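Local coordinates for putative acyl-[acyl-carrier-protein]--UDP-N-acetylglucosamine O-acyltransferase (Bacteroides fragilis, PDB 4R36), which probably transfers an acyl chain from acyl carrier protein to UDP-N-acetylglucosamine, at residues 46-51 with 64-69; 52-57 with 70-75. One frame throughout, in Å; residues are numbered along the deposited sequence.

Contact 1: residues 46-51 with 64-69; sequences IDRNVV and ILYGSR
Asn49 and Arg69 form the polar centre of this contact between two successive coils of the left-handed beta helix. The guanidinium grips Asn49 end-on. NH2 of Arg69 bonds OD1 of Asn49 at 2.9 Å, while NH1 of Arg69 bonds the backbone O of Asn49 at 2.9 Å. The second bond lies in the guanidinium plane but meets the carbonyl from above. Gly67 N reaches the same Asn49 O from the other face, at 2.7 Å. The bend of Arg69 at chi2 (-75°) folds its chain back, with CD against Val51 CG2. NH1 also bonds its own neighbour, Ser68 O.

Tyr66 supplies the aromatic part. Asn49 ND2 sits over the centre of one ring face, 3.4 Å from Tyr66 CZ, and the amide is turned 70° to the ring. Asn49 CB adds a CH-pi contact on the same ring. Tyr66 CE2 in turn lies over the guanidinium of Arg48. The phenol OH bonds Glu95.

Backbone and carboxylate bonds set the register. Asp47 N bonds Ile64 O, and Val51 N bonds Ser68 O. Asp47 OD2 takes Tyr66 N at 2.9 Å, met from above the carboxylate plane.

Apolar contacts face the interior: Val50 CG1 meets Ile64 CG2 at 3.8 Å, and Ile46 CG1 lies 4.2 Å from Ile64 CG1.

The 65-68 corner is a type II turn, with Gly67 at its positive-phi position. Asn49 O is held by two donors from opposite faces, which ties the corner at 46-51 to the one at 64-69 and probably polarises that carbonyl.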
ATOM      1  N   ILE A  46     -13.196 -20.524  -6.993  1.00 21.01           N
ATOM      2  CA  ILE A  46     -12.584 -20.881  -8.291  1.00 20.07           C
ATOM      3  C   ILE A  46     -13.665 -20.908  -9.345  1.00 26.61           C
ATOM      4  O   ILE A  46     -14.649 -21.678  -9.238  1.00 24.95           O
ATOM      5  CB  ILE A  46     -11.866 -22.213  -8.249  1.00 21.60           C
ATOM      6  CG1 ILE A  46     -10.871 -22.286  -7.090  1.00 23.20           C
ATOM      7  CG2 ILE A  46     -11.175 -22.459  -9.563  1.00 24.04           C
ATOM      8  CD1 ILE A  46     -10.012 -23.485  -7.018  1.00 22.26           C
ATOM      9  N   ASP A  47     -13.472 -20.079 -10.366  1.00 22.85           N
ATOM     10  CA  ASP A  47     -14.371 -19.866 -11.488  1.00 23.97           C
ATOM     11  C   ASP A  47     -14.184 -20.914 -12.580  1.00 21.32           C
ATOM     12  O   ASP A  47     -13.257 -21.729 -12.589  1.00 23.06           O
ATOM     13  CB  ASP A  47     -13.969 -18.531 -12.098  1.00 27.75           C
ATOM     14  CG  ASP A  47     -15.083 -17.567 -12.344  1.00 33.26           C
ATOM     15  OD1 ASP A  47     -16.244 -17.955 -12.569  1.00 34.46           O
ATOM     16  OD2 ASP A  47     -14.677 -16.360 -12.456  1.00 36.14           O
ATOM     17  N   ARG A  48     -15.066 -20.836 -13.556  1.00 22.19           N
ATOM     18  CA  ARG A  48     -14.881 -21.506 -14.817  1.00 24.71           C
ATOM     19  C   ARG A  48     -13.772 -20.836 -15.637  1.00 24.70           C
ATOM     20  O   ARG A  48     -13.320 -19.724 -15.291  1.00 21.75           O
ATOM     21  CB  ARG A  48     -16.222 -21.504 -15.552  1.00 25.97           C
ATOM     22  CG  ARG A  48     -16.585 -20.168 -16.139  1.00 28.18           C
ATOM     23  CD  ARG A  48     -17.987 -20.114 -16.696  1.00 33.34           C
ATOM     24  NE  ARG A  48     -18.303 -18.712 -16.915  1.00 39.75           N
ATOM     25  CZ  ARG A  48     -18.440 -18.140 -18.102  1.00 41.38           C
ATOM     26  NH1 ARG A  48     -18.281 -18.829 -19.229  1.00 49.54           N
ATOM     27  NH2 ARG A  48     -18.735 -16.872 -18.166  1.00 42.45           N
ATOM     28  N   ASN A  49     -13.305 -21.520 -16.691  1.00 22.97           N
ATOM     29  CA  ASN A  49     -12.186 -21.050 -17.536  1.00 22.30           C
ATOM     30  C   ASN A  49     -10.972 -20.764 -16.644  1.00 22.03           C
ATOM     31  O   ASN A  49     -10.301 -19.704 -16.752  1.00 21.28           O
ATOM     32  CB  ASN A  49     -12.587 -19.817 -18.316  1.00 22.38           C
ATOM     33  CG  ASN A  49     -11.527 -19.374 -19.311  1.00 22.41           C
ATOM     34  OD1 ASN A  49     -10.760 -20.159 -19.800  1.00 24.35           O
ATOM     35  ND2 ASN A  49     -11.422 -18.087 -19.503  1.00 23.62           N
ATOM     36  N   VAL A  50     -10.683 -21.744 -15.801  1.00 21.25           N
ATOM     37  CA  VAL A  50      -9.528 -21.750 -14.918  1.00 20.53           C
ATOM     38  C   VAL A  50      -8.781 -23.054 -15.176  1.00 23.81           C
ATOM     39  O   VAL A  50      -9.422 -24.144 -15.294  1.00 24.90           O
ATOM     40  CB  VAL A  50      -9.958 -21.639 -13.445  1.00 19.98           C
ATOM     41  CG1 VAL A  50      -8.817 -22.077 -12.526  1.00 20.73           C
ATOM     42  CG2 VAL A  50     -10.529 -20.243 -13.121  1.00 19.12           C
ATOM     43  N   VAL A  51      -7.447 -22.961 -15.238  1.00 21.56           N
ATOM     44  CA  VAL A  51      -6.555 -24.100 -15.234  1.00 20.98           C
ATOM     45  C   VAL A  51      -5.572 -23.993 -14.089  1.00 24.65           C
ATOM     46  O   VAL A  51      -4.898 -22.970 -13.943  1.00 24.38           O
ATOM     47  CB  VAL A  51      -5.814 -24.216 -16.562  1.00 22.44           C
ATOM     48  CG1 VAL A  51      -4.926 -25.442 -16.614  1.00 24.10           C
ATOM     49  CG2 VAL A  51      -6.855 -24.186 -17.686  1.00 28.23           C
ATOM     50  N   ILE A  64      -9.635 -17.348  -7.507  1.00 17.90           N
ATOM     51  CA  ILE A  64      -9.051 -17.678  -8.781  1.00 17.67           C
ATOM     52  C   ILE A  64     -10.137 -17.507  -9.830  1.00 22.22           C
ATOM     53  O   ILE A  64     -11.112 -18.340  -9.944  1.00 20.26           O
ATOM     54  CB  ILE A  64      -8.505 -19.128  -8.807  1.00 19.41           C
ATOM     55  CG1 ILE A  64      -7.714 -19.508  -7.556  1.00 22.24           C
ATOM     56  CG2 ILE A  64      -7.668 -19.393 -10.085  1.00 19.54           C
ATOM     57  CD1 ILE A  64      -6.435 -18.729  -7.384  1.00 23.55           C
ATOM     58  N   LEU A  65     -10.017 -16.426 -10.603  1.00 19.87           N
ATOM     59  CA  LEU A  65     -11.097 -16.004 -11.478  1.00 20.90           C
ATOM     60  C   LEU A  65     -10.920 -16.391 -12.961  1.00 18.95           C
ATOM     61  O   LEU A  65      -9.838 -16.836 -13.417  1.00 18.49           O
ATOM     62  CB  LEU A  65     -11.271 -14.481 -11.347  1.00 21.54           C
ATOM     63  CG  LEU A  65     -11.431 -13.882  -9.941  1.00 22.19           C
ATOM     64  CD1 LEU A  65     -11.600 -12.362 -10.089  1.00 23.22           C
ATOM     65  CD2 LEU A  65     -12.628 -14.497  -9.242  1.00 23.40           C
ATOM     66  N   TYR A  66     -12.024 -16.259 -13.678  1.00 19.61           N
ATOM     67  CA  TYR A  66     -12.120 -16.522 -15.094  1.00 18.93           C
ATOM     68  C   TYR A  66     -10.871 -16.033 -15.833  1.00 22.73           C
ATOM     69  O   TYR A  66     -10.529 -14.824 -15.801  1.00 20.32           O
ATOM     70  CB  TYR A  66     -13.355 -15.747 -15.590  1.00 21.42           C
ATOM     71  CG  TYR A  66     -13.666 -15.921 -17.033  1.00 23.75           C
ATOM     72  CD1 TYR A  66     -13.088 -15.112 -17.992  1.00 24.96           C
ATOM     73  CD2 TYR A  66     -14.602 -16.900 -17.464  1.00 25.14           C
ATOM     74  CE1 TYR A  66     -13.413 -15.245 -19.331  1.00 27.84           C
ATOM     75  CE2 TYR A  66     -14.910 -17.043 -18.822  1.00 26.77           C
ATOM     76  CZ  TYR A  66     -14.322 -16.240 -19.743  1.00 29.82           C
ATOM     77  OH  TYR A  66     -14.618 -16.365 -21.073  1.00 31.64           O
ATOM     78  N   GLY A  67     -10.181 -16.979 -16.466  1.00 23.12           N
ATOM     79  CA  GLY A  67      -9.024 -16.668 -17.257  1.00 20.87           C
ATOM     80  C   GLY A  67      -7.707 -16.995 -16.580  1.00 18.83           C
ATOM     81  O   GLY A  67      -6.656 -16.754 -17.154  1.00 18.35           O
ATOM     82  N   SER A  68      -7.738 -17.467 -15.360  1.00 17.92           N
ATOM     83  CA  SER A  68      -6.492 -17.801 -14.664  1.00 17.17           C
ATOM     84  C   SER A  68      -5.881 -19.082 -15.157  1.00 19.87           C
ATOM     85  O   SER A  68      -6.607 -20.049 -15.487  1.00 19.22           O
ATOM     86  CB  SER A  68      -6.711 -17.945 -13.189  1.00 18.09           C
ATOM     87  OG  SER A  68      -7.254 -16.762 -12.579  1.00 18.06           O
ATOM     88  N   ARG A  69      -4.543 -19.082 -15.190  1.00 18.97           N
ATOM     89  CA  ARG A  69      -3.744 -20.209 -15.562  1.00 18.16           C
ATOM     90  C   ARG A  69      -2.616 -20.313 -14.575  1.00 20.80           C
ATOM     91  O   ARG A  69      -1.768 -19.391 -14.463  1.00 20.34           O
ATOM     92  CB  ARG A  69      -3.178 -20.010 -16.944  1.00 19.29           C
ATOM     93  CG  ARG A  69      -4.184 -19.686 -18.043  1.00 20.99           C
ATOM     94  CD  ARG A  69      -4.991 -20.912 -18.454  1.00 19.89           C
ATOM     95  NE  ARG A  69      -5.942 -20.591 -19.500  1.00 19.32           N
ATOM     96  CZ  ARG A  69      -7.222 -20.285 -19.337  1.00 20.18           C
ATOM     97  NH1 ARG A  69      -7.771 -20.194 -18.143  1.00 21.10           N
ATOM     98  NH2 ARG A  69      -7.973 -20.050 -20.412  1.00 19.35           N
TER

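Contact 2: residues 52-57 with 70-75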
ATOM      1  N   ILE A  52      -5.527 -25.040 -13.273  1.00 19.87           N
ATOM      2  CA  ILE A  52      -4.624 -25.171 -12.132  1.00 19.23           C
ATOM      3  C   ILE A  52      -3.870 -26.492 -12.261  1.00 21.99           C
ATOM      4  O   ILE A  52      -4.490 -27.598 -12.384  1.00 23.91           O
ATOM      5  CB  ILE A  52      -5.417 -25.119 -10.797  1.00 18.97           C
ATOM      6  CG1 ILE A  52      -6.065 -23.738 -10.567  1.00 20.60           C
ATOM      7  CG2 ILE A  52      -4.533 -25.492  -9.635  1.00 20.28           C
ATOM      8  CD1 ILE A  52      -7.151 -23.745  -9.532  1.00 21.20           C
ATOM      9  N   GLY A  53      -2.553 -26.421 -12.177  1.00 20.24           N
ATOM     10  CA  GLY A  53      -1.631 -27.556 -12.311  1.00 21.35           C
ATOM     11  C   GLY A  53      -1.550 -28.418 -11.086  1.00 20.94           C
ATOM     12  O   GLY A  53      -2.448 -28.411 -10.246  1.00 22.22           O
ATOM     13  N   ASP A  54      -0.461 -29.147 -10.971  1.00 22.68           N
ATOM     14  CA  ASP A  54      -0.262 -30.078  -9.859  1.00 22.20           C
ATOM     15  C   ASP A  54       0.430 -29.471  -8.693  1.00 22.69           C
ATOM     16  O   ASP A  54       1.166 -28.487  -8.832  1.00 23.92           O
ATOM     17  CB  ASP A  54       0.607 -31.242 -10.307  1.00 23.18           C
ATOM     18  CG  ASP A  54      -0.032 -32.038 -11.468  1.00 27.73           C
ATOM     19  OD1 ASP A  54      -1.284 -32.053 -11.645  1.00 28.03           O
ATOM     20  OD2 ASP A  54       0.783 -32.584 -12.225  1.00 29.64           O
ATOM     21  N   ASN A  55       0.229 -30.069  -7.534  1.00 23.66           N
ATOM     22  CA  ASN A  55       1.038 -29.737  -6.308  1.00 21.25           C
ATOM     23  C   ASN A  55       0.872 -28.245  -5.888  1.00 21.84           C
ATOM     24  O   ASN A  55       1.814 -27.606  -5.514  1.00 22.01           O
ATOM     25  CB  ASN A  55       2.518 -30.056  -6.466  1.00 25.46           C
ATOM     26  CG  ASN A  55       2.776 -31.500  -6.900  1.00 29.51           C
ATOM     27  OD1 ASN A  55       2.183 -32.408  -6.377  1.00 29.14           O
ATOM     28  ND2 ASN A  55       3.657 -31.688  -7.818  1.00 33.35           N
ATOM     29  N   ASN A  56      -0.335 -27.728  -5.937  1.00 21.78           N
ATOM     30  CA  ASN A  56      -0.604 -26.337  -5.569  1.00 20.60           C
ATOM     31  C   ASN A  56      -1.274 -26.322  -4.238  1.00 23.16           C
ATOM     32  O   ASN A  56      -2.012 -27.229  -3.898  1.00 22.73           O
ATOM     33  CB  ASN A  56      -1.450 -25.618  -6.606  1.00 19.01           C
ATOM     34  CG  ASN A  56      -0.656 -25.330  -7.880  1.00 19.91           C
ATOM     35  OD1 ASN A  56       0.315 -24.524  -7.884  1.00 19.13           O
ATOM     36  ND2 ASN A  56      -1.046 -25.980  -8.972  1.00 19.19           N
ATOM     37  N   LYS A  57      -1.019 -25.273  -3.474  1.00 19.14           N
ATOM     38  CA  LYS A  57      -1.710 -25.034  -2.244  1.00 20.12           C
ATOM     39  C   LYS A  57      -2.406 -23.686  -2.313  1.00 21.31           C
ATOM     40  O   LYS A  57      -1.731 -22.674  -2.493  1.00 19.52           O
ATOM     41  CB  LYS A  57      -0.677 -25.056  -1.103  1.00 22.11           C
ATOM     42  CG  LYS A  57      -1.294 -24.712   0.250  1.00 29.98           C
ATOM     43  CD  LYS A  57      -0.383 -25.047   1.392  1.00 34.65           C
ATOM     44  CE  LYS A  57      -1.179 -24.931   2.670  1.00 44.49           C
ATOM     45  NZ  LYS A  57      -0.335 -24.630   3.856  1.00 50.47           N
ATOM     46  N   ILE A  70      -2.611 -21.406 -13.833  1.00 18.01           N
ATOM     47  CA  ILE A  70      -1.694 -21.645 -12.788  1.00 19.79           C
ATOM     48  C   ILE A  70      -0.927 -22.921 -13.051  1.00 19.44           C
ATOM     49  O   ILE A  70      -1.515 -23.998 -13.311  1.00 19.57           O
ATOM     50  CB  ILE A  70      -2.441 -21.664 -11.435  1.00 19.74           C
ATOM     51  CG1 ILE A  70      -3.000 -20.238 -11.144  1.00 22.41           C
ATOM     52  CG2 ILE A  70      -1.560 -22.162 -10.307  1.00 20.53           C
ATOM     53  CD1 ILE A  70      -4.102 -20.243 -10.123  1.00 25.74           C
ATOM     54  N   GLY A  71       0.389 -22.820 -12.930  1.00 19.67           N
ATOM     55  CA  GLY A  71       1.286 -23.969 -13.112  1.00 19.02           C
ATOM     56  C   GLY A  71       1.342 -24.931 -11.972  1.00 21.11           C
ATOM     57  O   GLY A  71       0.325 -25.226 -11.333  1.00 20.18           O
ATOM     58  N   ASN A  72       2.543 -25.409 -11.693  1.00 19.56           N
ATOM     59  CA  ASN A  72       2.722 -26.413 -10.608  1.00 21.39           C
ATOM     60  C   ASN A  72       3.499 -25.927  -9.405  1.00 20.08           C
ATOM     61  O   ASN A  72       4.415 -25.115  -9.534  1.00 21.50           O
ATOM     62  CB  ASN A  72       3.517 -27.615 -11.143  1.00 22.04           C
ATOM     63  CG  ASN A  72       2.889 -28.196 -12.401  1.00 27.13           C
ATOM     64  OD1 ASN A  72       1.689 -28.382 -12.510  1.00 25.14           O
ATOM     65  ND2 ASN A  72       3.719 -28.457 -13.356  1.00 33.20           N
ATOM     66  N   GLY A  73       3.181 -26.449  -8.237  1.00 21.07           N
ATOM     67  CA  GLY A  73       4.023 -26.226  -7.083  1.00 20.79           C
ATOM     68  C   GLY A  73       3.885 -24.830  -6.402  1.00 19.20           C
ATOM     69  O   GLY A  73       4.721 -24.437  -5.622  1.00 19.44           O
ATOM     70  N   ASN A  74       2.847 -24.092  -6.731  1.00 17.97           N
ATOM     71  CA  ASN A  74       2.678 -22.746  -6.168  1.00 18.08           C
ATOM     72  C   ASN A  74       1.985 -22.779  -4.824  1.00 20.43           C
ATOM     73  O   ASN A  74       1.250 -23.737  -4.495  1.00 19.43           O
ATOM     74  CB  ASN A  74       1.799 -21.969  -7.105  1.00 15.52           C
ATOM     75  CG  ASN A  74       2.412 -21.825  -8.478  1.00 16.83           C
ATOM     76  OD1 ASN A  74       3.366 -21.032  -8.692  1.00 15.94           O
ATOM     77  ND2 ASN A  74       1.908 -22.607  -9.432  1.00 17.44           N
ATOM     78  N   THR A  75       2.165 -21.721  -4.027  1.00 20.28           N
ATOM     79  CA  THR A  75       1.288 -21.488  -2.868  1.00 18.86           C
ATOM     80  C   THR A  75       0.644 -20.134  -2.983  1.00 18.22           C
ATOM     81  O   THR A  75       1.352 -19.124  -3.239  1.00 16.64           O
ATOM     82  CB  THR A  75       2.096 -21.523  -1.545  1.00 20.30           C
ATOM     83  OG1 THR A  75       2.917 -22.702  -1.486  1.00 23.36           O
ATOM     84  CG2 THR A  75       1.245 -21.479  -0.337  1.00 21.76           C
TER
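Asn56 lies alongside Asn74 at equivalent corners of neighbouring coils and is hydrogen-bonded to it, and its amide carries much of the contact. Its CB lies 3.9 Å from Asn74 O. CG stands beside the backbone N (chi1 -72°), which directs the amide toward the 70-75 turn. From there the two ends part. OD1 of Asn56 accepts from Asn74 N at 2.8 Å and from Asn74 ND2 at 2.9 Å. ND2 of Asn56 donates to Gly71 O at 2.8 Å. That bond is nearly straight, at 169°, and lies in both the amide and the carbonyl planes. The two asparagine amides run side by side, only 3° from coplanar. Asn74 passes the pattern on: its ND2 also bonds Gly101 O, and its OD1 takes Asn104 N.

Asn72 also bridges the two turns. Its OD1 accepts Asp54 N at 2.8 Å, while the carboxylate of Asp54 turns to Glu36 N on the preceding coil. Gly73 N bonds Asp54 O. Gly53 has no CB, and Gly71 O and Asn72 OD1 crowd the place one would take.

At the ends, Lys57 N bonds Asn74 O, and Gly53 N bonds Ile70 O. Ile52 and Ile70 point the same way, inward.

Asparagines in register on successive coils, joined amide to amide by hydrogen bonds, form an asparagine ladder, as known in beta helices. The buried Asn56 amide has partners at both ends, so its flip state and rotation are probably well fixed.

Both contacts join the same two coils of the beta helix, one at each of two successive corners. They meet through strands 51-52 and 68-70, where Val51 O is probably hydrogen-bonded to Ile70 N. On the inner side Ile46 packs on Ile52, and Ile64 on Ile70, giving a shared apolar core. Each contact is partly buried, with its corner toward the outside. The corners differ in chemistry. Contact 1 uses charged and aromatic side chains, and its Leu65 packs on Met59 of the second subunit. Contact 2 relies on asparagine amides and glycines, and touches no other chain of the assembly.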